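Local structure of berberine bridge enzyme-like 28 (Arabidopsis thaliana, 5D79) at residues A[45-51]-A[79-85]; A[192-197]-A[401-407]; A[222-227]-A[506-510]. The protein binds FAD, probably acting as a flavin-dependent oxidoreductase, and takes part in the plant's adaptation to salt stress. One frame throughout, in Å; residues are numbered along the deposited sequence. Where two conformers were deposited one is given.

Contact 1. Residues A[45-51]-A[79-85]; sequences EPKVIHT and VSIITPV
Ile49 and His50 pair antiparallel with Ile82 and Ile81, adding strand 49-50 to the edge of a small mixed sheet in the PCMH-type FAD-binding domain. The His50-Ile81 pair is hydrogen-bonded both ways: His50 N gives to Ile81 O at 2.8 Å, and Ile81 N to His50 O at the same length. Past the non-hydrogen-bonded Ile49-Ile82 pair, Thr83 N reaches Val48 O at 2.9 Å, and that oxygen also meets the CA-H of Ile82. On its other side strand 80-82 bonds to the parallel strand 125-129. The sheet is layered between helices: Ile49 and Ile82 touch Leu35 of helix 29-36, while His50 and Ile81 lie on Ile60 of helix 58-63. Branched isoleucines suit both the extended backbone and these apolar layers. With CG anti to its carbonyl carbon (chi1 -41°), His50 presents the edge of its imidazole to Ile81 O and to Thr83 OG1. NE2 is 3.5 Å from Thr83 OG1, a weak bond, and ND1 has another weak one to Ser56 O, which may together restrain the ring's rotation. Val48 CG1 rests on Val85 CG1 at 4.0 Å.

Contact 2. Residues A[192-197]-A[401-407]; sequences LRKYGL and TPFGGKM
Thr401 turns its methyl CG2 to Leu192 CD1 in a loose touch, while its hydroxyl bonds to Arg287. Pro402 sets its ring CG 4.1 Å from Arg193 CD, and its carbonyl oxygen is buried beside Leu192 CD2 with no polar partner in the model. Phe403 crosses Leu192 at about a right angle, CE1 to CD1 3.7 Å, the flat ring and branched leucine filling an apolar patch. The Phe403 carbonyl takes a polar role: Arg193 NE reaches Phe403 O at 2.7 Å, the oxygen lying in the guanidinium plane. A bend at chi3 (68°) turns the guanidinium so that NH1 and NH2 can bond to Pro281 O and Val280 O, giving this buried group several carbonyl partners.

Gly404 and Gly405 take positive phi, a costly region for residues with a CB. At Gly405, the N-cap of helix 406-409, a side chain would also clash with Arg193 O; the glycine CA packs over one face of the Arg193 guanidinium. Lys406 then gives its N-H to Arg193 O at 2.8 Å, nearly straight at 169° but from above the carbonyl plane. Its CB and CG run past Lys194 O and Gly196 N. At Gly196 the positive phi would press any side chain against the preceding carbonyl. Met407 lays its CG methylene 3.8 Å from Leu192 CD1, and bends at chi2 and chi3 fold the thioether round to bring CE 3.7 Å from Leu197 CD2, with Phe417 beyond.

The Gly404-Gly405 turn leads from the strand into a short helix, whose first turn is bonded to helix 192-195. It joins the FAD-binding domain to the seven-stranded antiparallel sheet at the core of the substrate-binding domain in the berberine bridge enzyme family.

Contact 3. Residues A[222-227]-A[506-510]; sequences EDYFWA and RLVRV
Arg506 reaches from helix 504-514 to Asp223 and Trp226 of helix 222-227, the two segment axes passing 9.8 Å apart at 123°. The ionic part is a salt bridge: NE and NH2 of Arg506 grip Asp223 OD1 side-on, the oxygen lying in the guanidinium plane. Arg506 NE is 2.9 Å from Asp223 OD1, but the exact lengths, the very short NH2 one above all, hold for one of two Asp223 conformers.

The aromatic part is a stack. The guanidinium of Arg506 lies flat on the indole of Trp226, planes 17° apart, with CZ 3.8 Å from the centroid of the five-membered ring in a cation-pi contact. With CG anti to the backbone N (chi1 -177°) and the chain extended from CG to NE, Arg506 carries CD over the six-membered ring, its centroid 3.5 Å away, in a CH-pi contact. Trp226 NE1 bonds to Tyr413 O, which helps fix the ring.

The apolar part lies beside them. Leu507 CD2 meets Trp226 CZ3 at 3.6 Å, and Val510 CG1 touches Ala227 CB at 3.7 Å, where a residue as small as alanine lets the Val510 and Leu507 methyls lie against the helix surface. A leucine in place of Arg506 would probably deprive Asp223 of its charge partner and the indole of its stacked cation.

With one arginine serving both carboxylate and indole, the positive charge is likely to be stabilised where the C-terminal berberine-like region meets the FAD-binding domain.

The three contacts lie apart, none touching another. Contact 1 is in series before the others along the chain, its centre about 40 Å from that of contact 2, on the opposite side of the chain's centre, and about 31 Å from that of contact 3. Contacts 2 and 3 are closer, centres about 23 Å apart, and their segments alternate: 192-197, 222-227, 401-407, 506-510. Contact 1 is local, supplying the edge strand of the mixed sheet after a short excursion. The other two span over 200 residues each, tying the FAD-binding domain first to the seven-stranded sheet and then to the last helix, 504-514, so the later chain returns twice to the flavin-binding part.

Contact 1. Residues A[45-51]-A[79-85]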
loop_
_atom_site.group_PDB
_atom_site.type_symbol
_atom_site.label_atom_id
_atom_site.label_comp_id
_atom_site.label_asym_id
_atom_site.label_seq_id
_atom_site.Cartn_x
_atom_site.Cartn_y
_atom_site.Cartn_z
ATOM N N GLU A 45 -28.656 -5.163 9.943
ATOM C CA GLU A 45 -29.689 -5.021 8.919
ATOM C C GLU A 45 -29.776 -6.214 7.963
ATOM O O GLU A 45 -28.763 -6.802 7.603
ATOM C CB GLU A 45 -29.445 -3.737 8.123
ATOM C CG GLU A 45 -30.678 -3.188 7.433
ATOM C CD GLU A 45 -30.478 -1.772 6.965
ATOM O OE1 GLU A 45 -31.435 -1.181 6.419
ATOM O OE2 GLU A 45 -29.358 -1.252 7.147
ATOM N N PRO A 46 -31.000 -6.588 7.568
ATOM C CA PRO A 46 -31.158 -7.609 6.529
ATOM C C PRO A 46 -30.413 -7.269 5.237
ATOM O O PRO A 46 -29.680 -8.111 4.727
ATOM C CB PRO A 46 -32.670 -7.625 6.294
ATOM C CG PRO A 46 -33.244 -7.241 7.616
ATOM C CD PRO A 46 -32.288 -6.235 8.195
ATOM N N LYS A 47 -30.582 -6.047 4.738
ATOM C CA LYS A 47 -30.089 -5.674 3.413
ATOM C C LYS A 47 -28.614 -5.259 3.374
ATOM O O LYS A 47 -28.172 -4.583 2.442
ATOM C CB LYS A 47 -30.956 -4.547 2.840
ATOM C CG LYS A 47 -31.253 -3.411 3.813
ATOM C CD LYS A 47 -32.424 -2.546 3.331
ATOM C CE LYS A 47 -33.769 -3.274 3.438
ATOM N NZ LYS A 47 -34.905 -2.455 2.915
ATOM N N VAL A 48 -27.854 -5.666 4.385
ATOM C CA VAL A 48 -26.405 -5.485 4.367
ATOM C C VAL A 48 -25.724 -6.852 4.512
ATOM O O VAL A 48 -24.525 -6.948 4.765
ATOM C CB VAL A 48 -25.927 -4.515 5.476
ATOM C CG1 VAL A 48 -26.662 -3.170 5.367
ATOM C CG2 VAL A 48 -26.105 -5.132 6.862
ATOM N N ILE A 49 -26.518 -7.904 4.336
ATOM C CA ILE A 49 -26.041 -9.277 4.359
ATOM C C ILE A 49 -26.307 -9.937 3.008
ATOM O O ILE A 49 -27.457 -10.228 2.668
ATOM C CB ILE A 49 -26.734 -10.077 5.467
ATOM C CG1 ILE A 49 -26.608 -9.340 6.805
ATOM C CG2 ILE A 49 -26.188 -11.502 5.531
ATOM C CD1 ILE A 49 -27.361 -9.990 7.954
ATOM N N HIS A 50 -25.246 -10.175 2.241
ATOM C CA HIS A 50 -25.372 -10.690 0.876
ATOM C C HIS A 50 -24.853 -12.124 0.728
ATOM O O HIS A 50 -23.762 -12.451 1.186
ATOM C CB HIS A 50 -24.616 -9.785 -0.111
ATOM C CG HIS A 50 -24.779 -8.319 0.148
ATOM N ND1 HIS A 50 -25.643 -7.524 -0.576
ATOM C CD2 HIS A 50 -24.170 -7.496 1.037
ATOM C CE1 HIS A 50 -25.568 -6.280 -0.136
ATOM N NE2 HIS A 50 -24.683 -6.237 0.844
ATOM N N THR A 51 -25.625 -12.977 0.064
ATOM C CA THR A 51 -25.113 -14.286 -0.326
ATOM C C THR A 51 -25.401 -14.556 -1.807
ATOM O O THR A 51 -25.981 -13.718 -2.491
ATOM C CB THR A 51 -25.701 -15.382 0.546
ATOM O OG1 THR A 51 -25.560 -16.644 -0.114
ATOM C CG2 THR A 51 -27.155 -15.093 0.790
ATOM N N VAL A 79 -18.963 -17.262 0.771
ATOM C CA VAL A 79 -20.326 -17.760 0.868
ATOM C C VAL A 79 -21.241 -16.633 1.391
ATOM O O VAL A 79 -22.478 -16.726 1.341
ATOM C CB VAL A 79 -20.370 -19.023 1.761
ATOM C CG1 VAL A 79 -20.082 -18.664 3.206
ATOM C CG2 VAL A 79 -21.678 -19.764 1.607
ATOM N N SER A 80 -20.617 -15.549 1.857
ATOM C CA SER A 80 -21.350 -14.341 2.239
ATOM C C SER A 80 -20.465 -13.078 2.278
ATOM O O SER A 80 -19.264 -13.144 2.573
ATOM C CB SER A 80 -22.046 -14.540 3.601
ATOM O OG SER A 80 -21.147 -14.941 4.620
ATOM N N ILE A 81 -21.079 -11.940 1.947
ATOM C CA ILE A 81 -20.469 -10.626 2.108
ATOM C C ILE A 81 -21.362 -9.771 2.987
ATOM O O ILE A 81 -22.563 -9.725 2.792
ATOM C CB ILE A 81 -20.262 -9.910 0.758
ATOM C CG1 ILE A 81 -19.380 -10.750 -0.169
ATOM C CG2 ILE A 81 -19.669 -8.517 0.962
ATOM C CD1 ILE A 81 -19.390 -10.275 -1.605
ATOM N N ILE A 82 -20.776 -9.096 3.962
ATOM C CA ILE A 82 -21.526 -8.186 4.812
ATOM C C ILE A 82 -20.969 -6.767 4.641
ATOM O O ILE A 82 -19.758 -6.544 4.750
ATOM C CB ILE A 82 -21.471 -8.616 6.306
ATOM C CG1 ILE A 82 -21.865 -10.090 6.473
ATOM C CG2 ILE A 82 -22.373 -7.743 7.152
ATOM C CD1 ILE A 82 -20.684 -11.070 6.484
ATOM N N THR A 83 -21.853 -5.819 4.334
ATOM C CA THR A 83 -21.473 -4.411 4.210
ATOM C C THR A 83 -22.031 -3.631 5.400
ATOM O O THR A 83 -23.087 -3.007 5.296
ATOM C CB THR A 83 -21.970 -3.760 2.862
ATOM O OG1 THR A 83 -23.405 -3.677 2.825
ATOM C CG2 THR A 83 -21.479 -4.549 1.658
ATOM N N PRO A 84 -21.314 -3.664 6.538
ATOM C CA PRO A 84 -21.755 -3.007 7.777
ATOM C C PRO A 84 -22.009 -1.507 7.597
ATOM O O PRO A 84 -21.372 -0.884 6.750
ATOM C CB PRO A 84 -20.582 -3.249 8.733
ATOM C CG PRO A 84 -19.395 -3.491 7.823
ATOM C CD PRO A 84 -19.958 -4.226 6.666
ATOM N N VAL A 85 -22.928 -0.943 8.378
ATOM C CA VAL A 85 -23.210 0.490 8.311
ATOM C C VAL A 85 -22.980 1.178 9.658
ATOM O O VAL A 85 -22.908 2.406 9.733
ATOM C CB VAL A 85 -24.652 0.766 7.839
ATOM C CG1 VAL A 85 -24.859 0.237 6.418
ATOM C CG2 VAL A 85 -25.665 0.166 8.810
#

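Contact 2. Residues A[192-197]-A[401-407]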
loop_
_atom_site.group_PDB
_atom_site.type_symbol
_atom_site.label_atom_id
_atom_site.label_comp_id
_atom_site.label_asym_id
_atom_site.label_seq_id
_atom_site.Cartn_x
_atom_site.Cartn_y
_atom_site.Cartn_z
ATOM N N LEU A 192 7.144 11.101 2.132
ATOM C CA LEU A 192 7.736 10.167 3.088
ATOM C C LEU A 192 9.065 10.658 3.633
ATOM O O LEU A 192 9.435 10.321 4.750
ATOM C CB LEU A 192 7.929 8.784 2.462
ATOM C CG LEU A 192 9.236 8.420 1.741
ATOM C CD1 LEU A 192 9.310 6.907 1.573
ATOM C CD2 LEU A 192 9.314 9.101 0.394
ATOM N N ARG A 193 9.783 11.457 2.855
ATOM C CA ARG A 193 11.098 11.907 3.294
ATOM C C ARG A 193 10.956 13.054 4.287
ATOM O O ARG A 193 11.857 13.352 5.048
ATOM C CB ARG A 193 11.962 12.322 2.095
ATOM C CG ARG A 193 12.269 11.181 1.101
ATOM C CD ARG A 193 13.428 11.559 0.174
ATOM N NE ARG A 193 14.711 11.662 0.878
ATOM C CZ ARG A 193 15.310 12.807 1.208
ATOM N NH1 ARG A 193 14.754 13.972 0.908
ATOM N NH2 ARG A 193 16.475 12.789 1.843
ATOM N N LYS A 194 9.789 13.666 4.294
ATOM C CA LYS A 194 9.542 14.839 5.108
ATOM C C LYS A 194 8.809 14.452 6.376
ATOM O O LYS A 194 9.160 14.897 7.472
ATOM C CB LYS A 194 8.731 15.856 4.293
ATOM C CG LYS A 194 8.275 17.085 5.040
ATOM C CD LYS A 194 9.362 18.104 5.079
ATOM C CE LYS A 194 8.849 19.426 5.589
ATOM N NZ LYS A 194 10.024 20.276 5.841
ATOM N N TYR A 195 7.797 13.599 6.211
ATOM C CA TYR A 195 6.866 13.269 7.278
ATOM C C TYR A 195 6.751 11.782 7.570
ATOM O O TYR A 195 6.059 11.396 8.504
ATOM C CB TYR A 195 5.486 13.826 6.950
ATOM C CG TYR A 195 5.430 15.333 7.028
ATOM C CD1 TYR A 195 5.756 15.989 8.210
ATOM C CD2 TYR A 195 5.068 16.101 5.921
ATOM C CE1 TYR A 195 5.712 17.378 8.299
ATOM C CE2 TYR A 195 5.024 17.488 6.000
ATOM C CZ TYR A 195 5.347 18.118 7.191
ATOM O OH TYR A 195 5.303 19.485 7.294
ATOM N N GLY A 196 7.435 10.947 6.794
ATOM C CA GLY A 196 7.384 9.507 7.004
ATOM C C GLY A 196 6.164 8.844 6.392
ATOM O O GLY A 196 5.586 9.346 5.426
ATOM N N LEU A 197 5.763 7.710 6.955
ATOM C CA LEU A 197 4.656 6.933 6.391
ATOM C C LEU A 197 3.341 7.421 6.980
ATOM O O LEU A 197 3.331 8.163 7.962
ATOM C CB LEU A 197 4.835 5.426 6.660
ATOM C CG LEU A 197 6.169 4.764 6.287
ATOM C CD1 LEU A 197 6.197 3.314 6.754
ATOM C CD2 LEU A 197 6.419 4.850 4.793
ATOM N N THR A 401 11.992 4.542 -5.404
ATOM C CA THR A 401 11.460 5.502 -4.447
ATOM C C THR A 401 12.477 5.813 -3.352
ATOM O O THR A 401 12.836 4.937 -2.574
ATOM C CB THR A 401 10.165 4.965 -3.825
ATOM O OG1 THR A 401 9.198 4.813 -4.864
ATOM C CG2 THR A 401 9.610 5.915 -2.790
ATOM N N PRO A 402 12.928 7.078 -3.273
ATOM C CA PRO A 402 14.010 7.418 -2.345
ATOM C C PRO A 402 13.571 7.419 -0.878
ATOM O O PRO A 402 12.528 7.971 -0.536
ATOM C CB PRO A 402 14.412 8.820 -2.798
ATOM C CG PRO A 402 13.107 9.417 -3.276
ATOM C CD PRO A 402 12.347 8.274 -3.907
ATOM N N PHE A 403 14.360 6.784 -0.019
ATOM C CA PHE A 403 14.153 6.903 1.421
ATOM C C PHE A 403 15.082 8.006 1.977
ATOM O O PHE A 403 15.245 9.053 1.349
ATOM C CB PHE A 403 14.375 5.557 2.121
ATOM C CG PHE A 403 13.219 4.601 1.971
ATOM C CD1 PHE A 403 12.356 4.696 0.882
ATOM C CD2 PHE A 403 12.975 3.627 2.927
ATOM C CE1 PHE A 403 11.257 3.825 0.738
ATOM C CE2 PHE A 403 11.894 2.743 2.801
ATOM C CZ PHE A 403 11.030 2.845 1.699
ATOM N N GLY A 404 15.697 7.792 3.133
ATOM C CA GLY A 404 16.461 8.864 3.740
ATOM C C GLY A 404 15.505 9.911 4.289
ATOM O O GLY A 404 14.303 9.692 4.329
ATOM N N GLY A 405 16.023 11.052 4.721
ATOM C CA GLY A 405 15.173 12.022 5.393
ATOM C C GLY A 405 14.519 11.437 6.637
ATOM O O GLY A 405 15.170 10.758 7.430
ATOM N N LYS A 406 13.221 11.669 6.803
ATOM C CA LYS A 406 12.528 11.195 7.997
ATOM C C LYS A 406 12.617 9.673 8.085
ATOM O O LYS A 406 12.596 9.093 9.185
ATOM C CB LYS A 406 11.062 11.659 7.997
ATOM C CG LYS A 406 10.328 11.431 9.321
ATOM C CD LYS A 406 10.593 12.558 10.332
ATOM C CE LYS A 406 10.044 12.201 11.708
ATOM N NZ LYS A 406 9.852 13.382 12.591
ATOM N N MET A 407 12.765 9.030 6.928
ATOM C CA MET A 407 12.783 7.570 6.869
ATOM C C MET A 407 14.043 6.972 7.489
ATOM O O MET A 407 14.010 5.842 7.938
ATOM C CB MET A 407 12.623 7.081 5.426
ATOM C CG MET A 407 11.237 7.381 4.838
ATOM S SD MET A 407 9.876 6.603 5.755
ATOM C CE MET A 407 10.090 4.878 5.305
#

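Contact 3. Residues A[222-227]-A[506-510]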
loop_
_atom_site.group_PDB
_atom_site.type_symbol
_atom_site.label_atom_id
_atom_site.label_comp_id
_atom_site.label_asym_id
_atom_site.label_seq_id
_atom_site.Cartn_x
_atom_site.Cartn_y
_atom_site.Cartn_z
ATOM N N GLU A 222 -0.692 0.124 24.189
ATOM C CA GLU A 222 0.342 0.625 23.286
ATOM C C GLU A 222 0.844 -0.449 22.336
ATOM O O GLU A 222 1.161 -0.151 21.193
ATOM C CB GLU A 222 1.514 1.218 24.074
ATOM C CG GLU A 222 1.207 2.572 24.692
ATOM C CD GLU A 222 0.816 3.614 23.657
ATOM O OE1 GLU A 222 1.697 4.025 22.880
ATOM O OE2 GLU A 222 -0.370 4.016 23.614
ATOM N N ASP A 223 0.913 -1.693 22.811
ATOM C CA ASP A 223 1.341 -2.822 21.984
ATOM C C ASP A 223 0.368 -3.017 20.815
ATOM O O ASP A 223 0.771 -3.188 19.660
ATOM C CB ASP A 223 1.436 -4.112 22.821
ATOM C CG ASP A 223 2.870 -4.462 23.225
ATOM O OD1 ASP A 223 3.814 -3.860 22.675
ATOM O OD2 ASP A 223 3.050 -5.356 24.086
ATOM N N TYR A 224 -0.923 -2.996 21.126
ATOM C CA TYR A 224 -1.942 -3.139 20.103
ATOM C C TYR A 224 -1.846 -1.967 19.123
ATOM O O TYR A 224 -1.828 -2.166 17.900
ATOM C CB TYR A 224 -3.328 -3.210 20.756
ATOM C CG TYR A 224 -4.383 -4.023 20.015
ATOM C CD1 TYR A 224 -4.381 -4.140 18.617
ATOM C CD2 TYR A 224 -5.395 -4.663 20.724
ATOM C CE1 TYR A 224 -5.359 -4.879 17.965
ATOM C CE2 TYR A 224 -6.369 -5.396 20.085
ATOM C CZ TYR A 224 -6.355 -5.502 18.710
ATOM O OH TYR A 224 -7.349 -6.249 18.116
ATOM N N PHE A 225 -1.775 -0.750 19.669
ATOM C CA PHE A 225 -1.697 0.475 18.866
ATOM C C PHE A 225 -0.477 0.493 17.946
ATOM O O PHE A 225 -0.475 1.093 16.872
ATOM C CB PHE A 225 -1.671 1.711 19.772
ATOM C CG PHE A 225 -1.784 3.007 19.017
ATOM C CD1 PHE A 225 -2.970 3.351 18.381
ATOM C CD2 PHE A 225 -0.706 3.872 18.927
ATOM C CE1 PHE A 225 -3.074 4.534 17.666
ATOM C CE2 PHE A 225 -0.804 5.054 18.217
ATOM C CZ PHE A 225 -1.988 5.387 17.585
ATOM N N TRP A 226 0.574 -0.177 18.380
ATOM C CA TRP A 226 1.795 -0.237 17.606
ATOM C C TRP A 226 1.598 -1.202 16.436
ATOM O O TRP A 226 1.860 -0.859 15.279
ATOM C CB TRP A 226 2.954 -0.649 18.530
ATOM C CG TRP A 226 4.275 -0.908 17.891
ATOM C CD1 TRP A 226 5.270 -0.003 17.667
ATOM C CD2 TRP A 226 4.769 -2.173 17.437
ATOM N NE1 TRP A 226 6.344 -0.621 17.076
ATOM C CE2 TRP A 226 6.061 -1.956 16.927
ATOM C CE3 TRP A 226 4.239 -3.464 17.397
ATOM C CZ2 TRP A 226 6.830 -2.987 16.389
ATOM C CZ3 TRP A 226 5.001 -4.481 16.868
ATOM C CH2 TRP A 226 6.278 -4.242 16.372
ATOM N N ALA A 227 1.080 -2.387 16.740
ATOM C CA ALA A 227 0.965 -3.462 15.761
ATOM C C ALA A 227 0.092 -3.087 14.567
ATOM O O ALA A 227 0.396 -3.462 13.435
ATOM C CB ALA A 227 0.427 -4.714 16.425
ATOM N N ARG A 506 8.206 -8.953 18.257
ATOM C CA ARG A 506 7.226 -8.144 18.988
ATOM C C ARG A 506 5.803 -8.326 18.446
ATOM O O ARG A 506 4.864 -8.532 19.219
ATOM C CB ARG A 506 7.596 -6.659 18.962
ATOM C CG ARG A 506 6.615 -5.824 19.773
ATOM C CD ARG A 506 6.973 -4.351 19.881
ATOM N NE ARG A 506 6.008 -3.670 20.744
ATOM C CZ ARG A 506 5.946 -2.357 20.931
ATOM N NH1 ARG A 506 6.800 -1.553 20.323
ATOM N NH2 ARG A 506 5.021 -1.851 21.732
ATOM N N LEU A 507 5.653 -8.251 17.122
ATOM C CA LEU A 507 4.364 -8.449 16.468
ATOM C C LEU A 507 3.715 -9.766 16.912
ATOM O O LEU A 507 2.511 -9.813 17.183
ATOM C CB LEU A 507 4.530 -8.426 14.945
ATOM C CG LEU A 507 4.724 -7.050 14.320
ATOM C CD1 LEU A 507 5.371 -7.169 12.957
ATOM C CD2 LEU A 507 3.386 -6.326 14.236
ATOM N N VAL A 508 4.533 -10.820 16.991
ATOM C CA VAL A 508 4.090 -12.148 17.431
ATOM C C VAL A 508 3.670 -12.135 18.899
ATOM O O VAL A 508 2.676 -12.764 19.273
ATOM C CB VAL A 508 5.200 -13.210 17.206
ATOM C CG1 VAL A 508 5.044 -14.389 18.150
ATOM C CG2 VAL A 508 5.188 -13.688 15.764
ATOM N N ARG A 509 4.411 -11.403 19.726
ATOM C CA ARG A 509 4.025 -11.241 21.123
ATOM C C ARG A 509 2.686 -10.503 21.209
ATOM O O ARG A 509 1.753 -10.960 21.880
ATOM C CB ARG A 509 5.105 -10.494 21.915
ATOM C CG ARG A 509 6.477 -11.177 21.942
ATOM C CD ARG A 509 6.403 -12.658 22.296
ATOM N NE ARG A 509 7.713 -13.202 22.674
ATOM C CZ ARG A 509 8.566 -13.778 21.832
ATOM N NH1 ARG A 509 8.260 -13.896 20.545
ATOM N NH2 ARG A 509 9.727 -14.236 22.278
ATOM N N VAL A 510 2.586 -9.375 20.512
ATOM C CA VAL A 510 1.342 -8.608 20.507
ATOM C C VAL A 510 0.206 -9.480 19.968
ATOM O O VAL A 510 -0.868 -9.548 20.565
ATOM C CB VAL A 510 1.467 -7.302 19.678
ATOM C CG1 VAL A 510 0.137 -6.577 19.634
ATOM C CG2 VAL A 510 2.536 -6.393 20.262
#